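Local coordinates for DUF305 domain-containing protein (Deinococcus radiodurans R1, PDB 3BT5) that is of unknown function but belongs to a family placed with the ferritin-like proteins and folds as a compact, all-helical single chain built round four long helices, at residues Q18-Q22 and P71-I76; H24-L28 and Q54-M58; M64-W68 and R131-L137. All blocks are in the same frame, centred on the assembly; numbering follows the deposited sequence. Where two conformers were deposited one is given.

Contact 1: Q18-Q22 and P71-I76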
loop_
_atom_site.group_PDB
_atom_site.type_symbol
_atom_site.label_atom_id
_atom_site.label_comp_id
_atom_site.label_asym_id
_atom_site.label_seq_id
_atom_site.Cartn_x
_atom_site.Cartn_y
_atom_site.Cartn_z
ATOM N N GLN A 18 -10.725 -5.843 4.284
ATOM C CA GLN A 18 -11.044 -4.489 4.748
ATOM C C GLN A 18 -9.763 -3.719 5.088
ATOM O O GLN A 18 -9.593 -2.546 4.718
ATOM C CB GLN A 18 -11.938 -4.544 5.977
ATOM C CG GLN A 18 -13.362 -4.976 5.655
ATOM C CD GLN A 18 -14.175 -5.222 6.931
ATOM O OE1 GLN A 18 -13.622 -5.615 7.972
ATOM N NE2 GLN A 18 -15.492 -5.035 6.845
ATOM N N HIS A 19 -8.870 -4.369 5.831
ATOM C CA HIS A 19 -7.635 -3.696 6.217
ATOM C C HIS A 19 -6.735 -3.423 5.040
ATOM O O HIS A 19 -6.120 -2.334 4.955
ATOM C CB HIS A 19 -6.873 -4.527 7.217
ATOM C CG HIS A 19 -7.431 -4.455 8.600
ATOM N ND1 HIS A 19 -6.981 -5.276 9.615
ATOM C CD2 HIS A 19 -8.371 -3.654 9.147
ATOM C CE1 HIS A 19 -7.633 -4.984 10.729
ATOM N NE2 HIS A 19 -8.487 -4.009 10.475
ATOM N N MET A 20 -6.626 -4.377 4.111
ATOM C CA MET A 20 -5.728 -4.164 2.976
ATOM C C MET A 20 -6.249 -3.063 2.061
ATOM O O MET A 20 -5.470 -2.346 1.440
ATOM C CB MET A 20 -5.528 -5.459 2.196
ATOM C CG MET A 20 -4.419 -5.387 1.204
ATOM S SD MET A 20 -2.779 -5.034 1.909
ATOM C CE MET A 20 -2.547 -6.521 2.890
ATOM N N LEU A 21 -7.572 -2.903 1.986
ATOM C CA LEU A 21 -8.118 -1.859 1.123
ATOM C C LEU A 21 -7.678 -0.497 1.672
ATOM O O LEU A 21 -7.258 0.386 0.910
ATOM C CB LEU A 21 -9.638 -1.996 1.041
ATOM C CG LEU A 21 -10.374 -0.948 0.204
ATOM C CD1 LEU A 21 -9.873 -0.912 -1.217
ATOM C CD2 LEU A 21 -11.873 -1.275 0.231
ATOM N N GLN A 22 -7.758 -0.319 2.984
ATOM C CA GLN A 22 -7.322 0.943 3.575
ATOM C C GLN A 22 -5.800 1.106 3.475
ATOM O O GLN A 22 -5.267 2.217 3.276
ATOM C CB GLN A 22 -7.727 0.972 5.052
ATOM C CG GLN A 22 -9.204 1.152 5.285
ATOM C CD GLN A 22 -9.499 1.319 6.765
ATOM O OE1 GLN A 22 -8.843 2.102 7.465
ATOM N NE2 GLN A 22 -10.444 0.559 7.258
ATOM N N PRO A 71 -19.258 -4.314 4.623
ATOM C CA PRO A 71 -18.923 -2.897 4.566
ATOM C C PRO A 71 -17.409 -2.726 4.509
ATOM O O PRO A 71 -16.660 -3.694 4.724
ATOM C CB PRO A 71 -19.452 -2.367 5.898
ATOM C CG PRO A 71 -19.330 -3.544 6.831
ATOM C CD PRO A 71 -19.668 -4.741 5.974
ATOM N N PRO A 72 -16.953 -1.502 4.233
ATOM C CA PRO A 72 -15.540 -1.197 4.411
ATOM C C PRO A 72 -15.214 -1.336 5.891
ATOM O O PRO A 72 -16.112 -1.243 6.749
ATOM C CB PRO A 72 -15.406 0.274 3.971
ATOM C CG PRO A 72 -16.738 0.738 3.592
ATOM C CD PRO A 72 -17.750 -0.355 3.766
ATOM N N GLY A 73 -13.959 -1.561 6.218
ATOM C CA GLY A 73 -13.641 -1.605 7.632
ATOM C C GLY A 73 -13.913 -0.297 8.376
ATOM O O GLY A 73 -14.005 0.790 7.778
ATOM N N GLU A 74 -14.076 -0.401 9.688
ATOM C CA GLU A 74 -13.893 0.760 10.553
ATOM C C GLU A 74 -12.468 1.270 10.321
ATOM O O GLU A 74 -11.572 0.488 9.999
ATOM C CB GLU A 74 -14.052 0.334 12.008
ATOM C CG GLU A 74 -14.970 -0.886 12.180
ATOM C CD GLU A 74 -14.243 -2.207 11.946
ATOM O OE1 GLU A 74 -14.656 -2.973 11.049
ATOM O OE2 GLU A 74 -13.253 -2.476 12.660
ATOM N N PRO A 75 -12.245 2.586 10.470
ATOM C CA PRO A 75 -10.880 3.079 10.288
ATOM C C PRO A 75 -9.861 2.364 11.201
ATOM O O PRO A 75 -10.164 1.985 12.347
ATOM C CB PRO A 75 -10.993 4.568 10.646
ATOM C CG PRO A 75 -12.443 4.904 10.437
ATOM C CD PRO A 75 -13.201 3.664 10.789
ATOM N N ILE A 76 -8.660 2.148 10.677
ATOM C CA ILE A 76 -7.546 1.633 11.493
ATOM C C ILE A 76 -7.056 2.733 12.462
ATOM O O ILE A 76 -6.996 3.903 12.068
ATOM C CB ILE A 76 -6.428 1.172 10.575
ATOM C CG1 ILE A 76 -6.957 0.047 9.647
ATOM C CG2 ILE A 76 -5.217 0.739 11.412
ATOM C CD1 ILE A 76 -6.062 -0.186 8.437
HETATM O O HOH W 1 -11.852 -1.021 4.295
HETATM O O HOH W 2 -11.897 -4.453 9.760
#
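Q18 and Q22, one turn apart on helix 11-37 of this four-helix bundle, reach out and hold the extended loop that follows helix 41-68. The Q18 amide donates from NE2 to P71 O over 2.8 Å. P71 O lies close to the amide plane of Q18, yet NE2 stands above the carbonyl plane of P71 rather than on a lone pair. Q22 uses both ends of its amide. NE2 donates to E74 O at 3.0 Å, again from above the carbonyl plane, while OE1 takes the backbone N-H of I76 on a lone pair, in its own carbonyl plane, with N to OE1 at 3.2 Å. One glutamine thus pairs with the C=O and the N-H that flank P75, which fixes the rotation of its amide. In both glutamines CG sits anti to the carbonyl carbon (chi1 -72° each), and the extended chains carry the amides to separate points of the loop, Q18's to P71 and Q22's to the peptides on either side of P75.

Between them G73 comes close to the helix, its N 3.5 Å from Q18 CG. A water accepts from G73 N and donates to Q18 O, tying the loop to a helix carbonyl; a second water donates to Q18 OE1 and, weakly, to E74 OE1.

I76 slides past Q22 in the opposite direction, packing its CD1 on Q22 CB and its CG1 beside Q22 OE1. M84 touches both I76 and H19, and L65 backs Q18 from helix 41-68. The H19 ring is the last piece: it crosses I76 obliquely, with H19 CD2 4.0 Å from I76 CG1.

Contact 2: H24-L28 and Q54-M58; sequences HAQAL and QREQM
H24 is met at its edge by Q57 and over one face by Q54. The Q57 chain is extended beyond CG and delivers OE1 to H24 NE2, which donates over 2.8 Å in a nearly straight bond (172°). The oxygen lies in the ring plane and accepts the N-H on a lone pair, in its own carbonyl plane. This bond holds the ring's rotation and places the proton on NE2.

Q54 was modelled in two conformers; in the one described here its side chain crosses H24 at about a right angle, with the imidazole and the amide only 27° from coplanar, and the amide covers one face of the ring. Q54 NE2 then sits 3.5 Å above the ring plane, offset toward the rim, and Q54 OE1 comes 3.3 Å from H24 CG. A bend at chi2 (-87°) folds this amide back across the histidine and brings OE1 to the methyl of A27 as well. Q57 in turn leans on I141 and T144 of helix 132-158, while Q54 touches H114 of helix 100-122 and Q145 of helix 132-158.

The rest of the contact is mostly apolar. M58 CG packs on H24 CB at 3.5 Å, and the chain then bends at chi3 to put CE on A25 CB. L28 and M58 reach toward each other tip to tip, CD2 to SD at 3.9 Å, and L28 also crosses the aliphatic part of R55 at about a right angle.

Helices 11-37 and 41-68 run roughly antiparallel here, their local axes 9.3 Å apart, as the first two helices do in the antiparallel hairpin that opens a ferritin-like four-helix bundle.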
loop_
_atom_site.group_PDB
_atom_site.type_symbol
_atom_site.label_atom_id
_atom_site.label_comp_id
_atom_site.label_asym_id
_atom_site.label_seq_id
_atom_site.Cartn_x
_atom_site.Cartn_y
_atom_site.Cartn_z
ATOM N N HIS A 24 -3.792 -0.121 1.100
ATOM C CA HIS A 24 -3.491 0.279 -0.262
ATOM C C HIS A 24 -3.859 1.734 -0.503
ATOM O O HIS A 24 -3.143 2.448 -1.244
ATOM C CB HIS A 24 -4.281 -0.588 -1.237
ATOM C CG HIS A 24 -3.583 -1.847 -1.658
ATOM N ND1 HIS A 24 -2.884 -2.667 -0.791
ATOM C CD2 HIS A 24 -3.511 -2.436 -2.879
ATOM C CE1 HIS A 24 -2.397 -3.695 -1.471
ATOM N NE2 HIS A 24 -2.772 -3.582 -2.735
ATOM N N ALA A 25 -4.984 2.185 0.043
ATOM C CA ALA A 25 -5.400 3.556 -0.211
ATOM C C ALA A 25 -4.318 4.547 0.192
ATOM O O ALA A 25 -4.157 5.607 -0.445
ATOM C CB ALA A 25 -6.689 3.882 0.504
ATOM N N GLN A 26 -3.569 4.231 1.252
ATOM C CA GLN A 26 -2.557 5.183 1.695
ATOM C C GLN A 26 -1.431 5.350 0.660
ATOM O O GLN A 26 -0.795 6.411 0.590
ATOM C CB GLN A 26 -1.949 4.822 3.040
ATOM C CG GLN A 26 -1.031 5.947 3.524
ATOM C CD GLN A 26 -0.348 5.619 4.813
ATOM O OE1 GLN A 26 0.480 4.715 4.874
ATOM N NE2 GLN A 26 -0.637 6.395 5.823
ATOM N N ALA A 27 -1.166 4.311 -0.120
ATOM C CA ALA A 27 -0.127 4.424 -1.148
ATOM C C ALA A 27 -0.444 5.602 -2.078
ATOM O O ALA A 27 0.445 6.284 -2.584
ATOM C CB ALA A 27 0.019 3.094 -1.941
ATOM N N LEU A 28 -1.732 5.827 -2.324
ATOM C CA LEU A 28 -2.162 6.947 -3.154
ATOM C C LEU A 28 -1.848 8.305 -2.493
ATOM O O LEU A 28 -1.429 9.244 -3.181
ATOM C CB LEU A 28 -3.650 6.807 -3.482
ATOM C CG LEU A 28 -4.127 5.872 -4.604
ATOM C CD1 LEU A 28 -3.238 4.689 -4.939
ATOM C CD2 LEU A 28 -5.596 5.432 -4.428
ATOM N N GLN A 54 -1.546 -0.277 -7.218
ATOM C CA GLN A 54 -2.328 -0.340 -5.984
ATOM C C GLN A 54 -3.815 -0.178 -6.295
ATOM O O GLN A 54 -4.654 -0.883 -5.732
ATOM C CB GLN A 54 -1.857 0.731 -4.994
ATOM C CG GLN A 54 -0.446 0.509 -4.430
ATOM C CD GLN A 54 -0.441 -0.383 -3.182
ATOM O OE1 GLN A 54 -0.858 0.032 -2.091
ATOM N NE2 GLN A 54 0.034 -1.608 -3.337
ATOM N N ARG A 55 -4.152 0.741 -7.207
ATOM C CA ARG A 55 -5.559 0.928 -7.552
ATOM C C ARG A 55 -6.194 -0.328 -8.179
ATOM O O ARG A 55 -7.362 -0.630 -7.925
ATOM C CB ARG A 55 -5.721 2.146 -8.469
ATOM C CG ARG A 55 -5.596 3.448 -7.712
ATOM C CD ARG A 55 -5.589 4.650 -8.637
ATOM N NE ARG A 55 -6.867 4.795 -9.322
ATOM C CZ ARG A 55 -7.221 5.878 -10.001
ATOM N NH1 ARG A 55 -6.396 6.918 -10.044
ATOM N NH2 ARG A 55 -8.401 5.931 -10.621
ATOM N N GLU A 56 -5.440 -1.047 -9.005
ATOM C CA GLU A 56 -5.957 -2.276 -9.611
ATOM C C GLU A 56 -6.331 -3.272 -8.523
ATOM O O GLU A 56 -7.383 -3.907 -8.570
ATOM C CB GLU A 56 -4.911 -2.897 -10.527
ATOM C CG GLU A 56 -5.397 -4.153 -11.248
ATOM C CD GLU A 56 -4.273 -4.909 -11.977
ATOM O OE1 GLU A 56 -3.147 -4.375 -12.099
ATOM O OE2 GLU A 56 -4.523 -6.052 -12.424
ATOM N N GLN A 57 -5.485 -3.397 -7.506
ATOM C CA GLN A 57 -5.815 -4.308 -6.432
ATOM C C GLN A 57 -6.954 -3.785 -5.548
ATOM O O GLN A 57 -7.778 -4.573 -5.062
ATOM C CB GLN A 57 -4.555 -4.611 -5.627
ATOM C CG GLN A 57 -3.651 -5.555 -6.445
ATOM C CD GLN A 57 -2.268 -5.759 -5.886
ATOM O OE1 GLN A 57 -1.926 -5.260 -4.811
ATOM N NE2 GLN A 57 -1.449 -6.519 -6.621
ATOM N N MET A 58 -7.046 -2.464 -5.369
ATOM C CA MET A 58 -8.167 -1.899 -4.632
ATOM C C MET A 58 -9.472 -2.220 -5.333
ATOM O O MET A 58 -10.457 -2.537 -4.666
ATOM C CB MET A 58 -8.019 -0.388 -4.489
ATOM C CG MET A 58 -6.846 -0.049 -3.573
ATOM S SD MET A 58 -6.520 1.754 -3.539
ATOM C CE MET A 58 -7.913 2.305 -2.565
#

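Contact 3: M64-W68 and R131-L137; sequences MLGRW and RPEVERL
E133 meets W68, R67 and M64 across the gap between two helix ends, and its side chain can be followed outward. CB and CG lie alongside M64, each 3.9 Å from CE in the modelled conformer of that methionine, one of two. CG stands between the backbone N and the carbonyl carbon (chi1 60°), and the extended chain carries the carboxylate toward helix 41-68. There OE1 accepts from R67 NH2 at 2.7 Å, a salt bridge met on the syn side but 30° out of the carboxylate plane, the two planes 29° apart. OE2 accepts from W68 NE1 at 3.1 Å, above the carboxylate plane, and from R131 NE at 2.9 Å on the anti side, a second salt bridge. A water joins R67 NE to OE2 as well. The two arginines would favour the charged carboxylate; R131 NH1 also donates to P7 O, where the modelled chain begins.

Behind the charges, W68 CH2 packs edge-on against V134 CG2 at 3.6 Å. This salt-bridge network, backed by apolar packing, ties the C-terminal part of helix 41-68 to the first turn of the antiparallel helix 132-158 at one end of the four-helix bundle.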
loop_
_atom_site.group_PDB
_atom_site.type_symbol
_atom_site.label_atom_id
_atom_site.label_comp_id
_atom_site.label_asym_id
_atom_site.label_seq_id
_atom_site.Cartn_x
_atom_site.Cartn_y
_atom_site.Cartn_z
ATOM N N MET A 64 -14.753 -7.641 -4.014
ATOM C CA MET A 64 -14.888 -8.729 -3.055
ATOM C C MET A 64 -15.816 -8.346 -1.910
ATOM O O MET A 64 -16.696 -9.110 -1.530
ATOM C CB MET A 64 -13.521 -9.050 -2.485
ATOM C CG MET A 64 -13.152 -10.461 -2.701
ATOM S SD MET A 64 -11.473 -10.838 -2.207
ATOM C CE MET A 64 -10.801 -11.391 -3.772
ATOM N N LEU A 65 -15.576 -7.175 -1.319
ATOM C CA LEU A 65 -16.396 -6.731 -0.214
ATOM C C LEU A 65 -17.841 -6.570 -0.708
ATOM O O LEU A 65 -18.766 -6.978 -0.030
ATOM C CB LEU A 65 -15.872 -5.446 0.388
ATOM C CG LEU A 65 -14.508 -5.576 1.087
ATOM C CD1 LEU A 65 -14.167 -4.202 1.649
ATOM C CD2 LEU A 65 -14.571 -6.604 2.208
ATOM N N GLY A 66 -18.018 -5.986 -1.885
ATOM C CA GLY A 66 -19.372 -5.863 -2.444
ATOM C C GLY A 66 -20.074 -7.206 -2.612
ATOM O O GLY A 66 -21.263 -7.360 -2.244
ATOM N N ARG A 67 -19.370 -8.171 -3.196
ATOM C CA ARG A 67 -19.953 -9.514 -3.384
ATOM C C ARG A 67 -20.305 -10.181 -2.069
ATOM O O ARG A 67 -21.307 -10.909 -1.974
ATOM C CB ARG A 67 -19.016 -10.443 -4.167
ATOM C CG ARG A 67 -18.802 -10.048 -5.612
ATOM C CD ARG A 67 -18.149 -11.185 -6.410
ATOM N NE ARG A 67 -16.795 -11.510 -5.941
ATOM C CZ ARG A 67 -15.689 -10.907 -6.374
ATOM N NH1 ARG A 67 -15.769 -9.924 -7.265
ATOM N NH2 ARG A 67 -14.501 -11.278 -5.911
ATOM N N TRP A 68 -19.469 -9.959 -1.057
ATOM C CA TRP A 68 -19.674 -10.605 0.238
ATOM C C TRP A 68 -20.734 -9.879 1.044
ATOM O O TRP A 68 -21.158 -10.358 2.105
ATOM C CB TRP A 68 -18.369 -10.593 1.044
ATOM C CG TRP A 68 -17.293 -11.384 0.423
ATOM C CD1 TRP A 68 -17.406 -12.294 -0.595
ATOM C CD2 TRP A 68 -15.905 -11.354 0.790
ATOM N NE1 TRP A 68 -16.175 -12.830 -0.888
ATOM C CE2 TRP A 68 -15.233 -12.270 -0.052
ATOM C CE3 TRP A 68 -15.165 -10.633 1.739
ATOM C CZ2 TRP A 68 -13.869 -12.496 0.031
ATOM C CZ3 TRP A 68 -13.784 -10.848 1.813
ATOM C CH2 TRP A 68 -13.150 -11.771 0.968
ATOM N N ARG A 131 -10.077 -19.224 1.203
ATOM C CA ARG A 131 -10.977 -19.155 0.046
ATOM C C ARG A 131 -10.177 -18.836 -1.225
ATOM O O ARG A 131 -9.374 -17.933 -1.219
ATOM C CB ARG A 131 -11.968 -18.040 0.336
ATOM C CG ARG A 131 -12.840 -17.607 -0.781
ATOM C CD ARG A 131 -13.751 -16.486 -0.280
ATOM N NE ARG A 131 -14.995 -16.430 -1.040
ATOM C CZ ARG A 131 -16.103 -17.064 -0.680
ATOM N NH1 ARG A 131 -16.121 -17.792 0.431
ATOM N NH2 ARG A 131 -17.193 -16.968 -1.420
ATOM N N PRO A 132 -10.370 -19.607 -2.310
ATOM C CA PRO A 132 -9.527 -19.437 -3.502
ATOM C C PRO A 132 -9.290 -17.999 -3.987
ATOM O O PRO A 132 -8.147 -17.641 -4.289
ATOM C CB PRO A 132 -10.237 -20.290 -4.565
ATOM C CG PRO A 132 -10.871 -21.403 -3.750
ATOM C CD PRO A 132 -11.324 -20.726 -2.458
ATOM N N GLU A 133 -10.335 -17.178 -4.072
ATOM C CA GLU A 133 -10.153 -15.814 -4.576
ATOM C C GLU A 133 -9.312 -14.971 -3.633
ATOM O O GLU A 133 -8.613 -14.041 -4.072
ATOM C CB GLU A 133 -11.492 -15.129 -4.816
ATOM C CG GLU A 133 -12.375 -15.000 -3.570
ATOM C CD GLU A 133 -13.701 -14.323 -3.881
ATOM O OE1 GLU A 133 -13.789 -13.690 -4.951
ATOM O OE2 GLU A 133 -14.650 -14.415 -3.081
ATOM N N VAL A 134 -9.367 -15.305 -2.346
ATOM C CA VAL A 134 -8.561 -14.587 -1.363
ATOM C C VAL A 134 -7.120 -15.042 -1.492
ATOM O O VAL A 134 -6.208 -14.225 -1.475
ATOM C CB VAL A 134 -9.103 -14.756 0.088
ATOM C CG1 VAL A 134 -8.167 -14.109 1.111
ATOM C CG2 VAL A 134 -10.510 -14.139 0.191
ATOM N N GLU A 135 -6.906 -16.343 -1.687
ATOM C CA GLU A 135 -5.547 -16.835 -1.885
ATOM C C GLU A 135 -4.915 -16.193 -3.119
ATOM O O GLU A 135 -3.746 -15.792 -3.098
ATOM C CB GLU A 135 -5.518 -18.377 -2.011
ATOM C CG GLU A 135 -4.083 -18.907 -2.048
ATOM C CD GLU A 135 -3.974 -20.394 -2.307
ATOM O OE1 GLU A 135 -4.994 -21.022 -2.678
ATOM O OE2 GLU A 135 -2.851 -20.926 -2.146
ATOM N N ARG A 136 -5.698 -16.087 -4.186
ATOM C CA ARG A 136 -5.206 -15.520 -5.442
ATOM C C ARG A 136 -4.800 -14.064 -5.219
ATOM O O ARG A 136 -3.689 -13.641 -5.588
ATOM C CB ARG A 136 -6.286 -15.634 -6.526
ATOM C CG ARG A 136 -5.842 -15.237 -7.927
ATOM C CD ARG A 136 -6.910 -15.571 -8.977
ATOM N NE ARG A 136 -8.178 -14.878 -8.732
ATOM C CZ ARG A 136 -9.321 -15.481 -8.400
ATOM N NH1 ARG A 136 -10.419 -14.759 -8.200
ATOM N NH2 ARG A 136 -9.373 -16.803 -8.271
ATOM N N LEU A 137 -5.701 -13.300 -4.613
ATOM C CA LEU A 137 -5.437 -11.884 -4.296
ATOM C C LEU A 137 -4.189 -11.745 -3.429
ATOM O O LEU A 137 -3.310 -10.898 -3.675
ATOM C CB LEU A 137 -6.623 -11.302 -3.546
ATOM C CG LEU A 137 -6.395 -9.909 -2.946
ATOM C CD1 LEU A 137 -6.291 -8.883 -4.070
ATOM C CD2 LEU A 137 -7.514 -9.532 -1.952
HETATM O O HOH W 3 -16.952 -13.618 -4.175
#

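In the fold
Helix 11-37 serves contacts 1 and 2, and helix 41-68 serves contacts 2 and 3. Contact 1 touches the other two, whereas contacts 2 and 3 do not touch and follow in series along the chain. Contact 2 sits about 6 Å from the chain centre, contact 1 about 13 Å and contact 3 about 18 Å; their own centres are 12 to 16 Å apart. In sequence contact 2 is nested inside the loop that contact 1 closes, while contacts 1 and 3 cross. L65, on the 64-68 segment, packs on Q18, L21 and P71, and L21 touches M58 of contact 2. They join the first hairpin to its following loop and to the last helix; helix 100-122 completes the bundle.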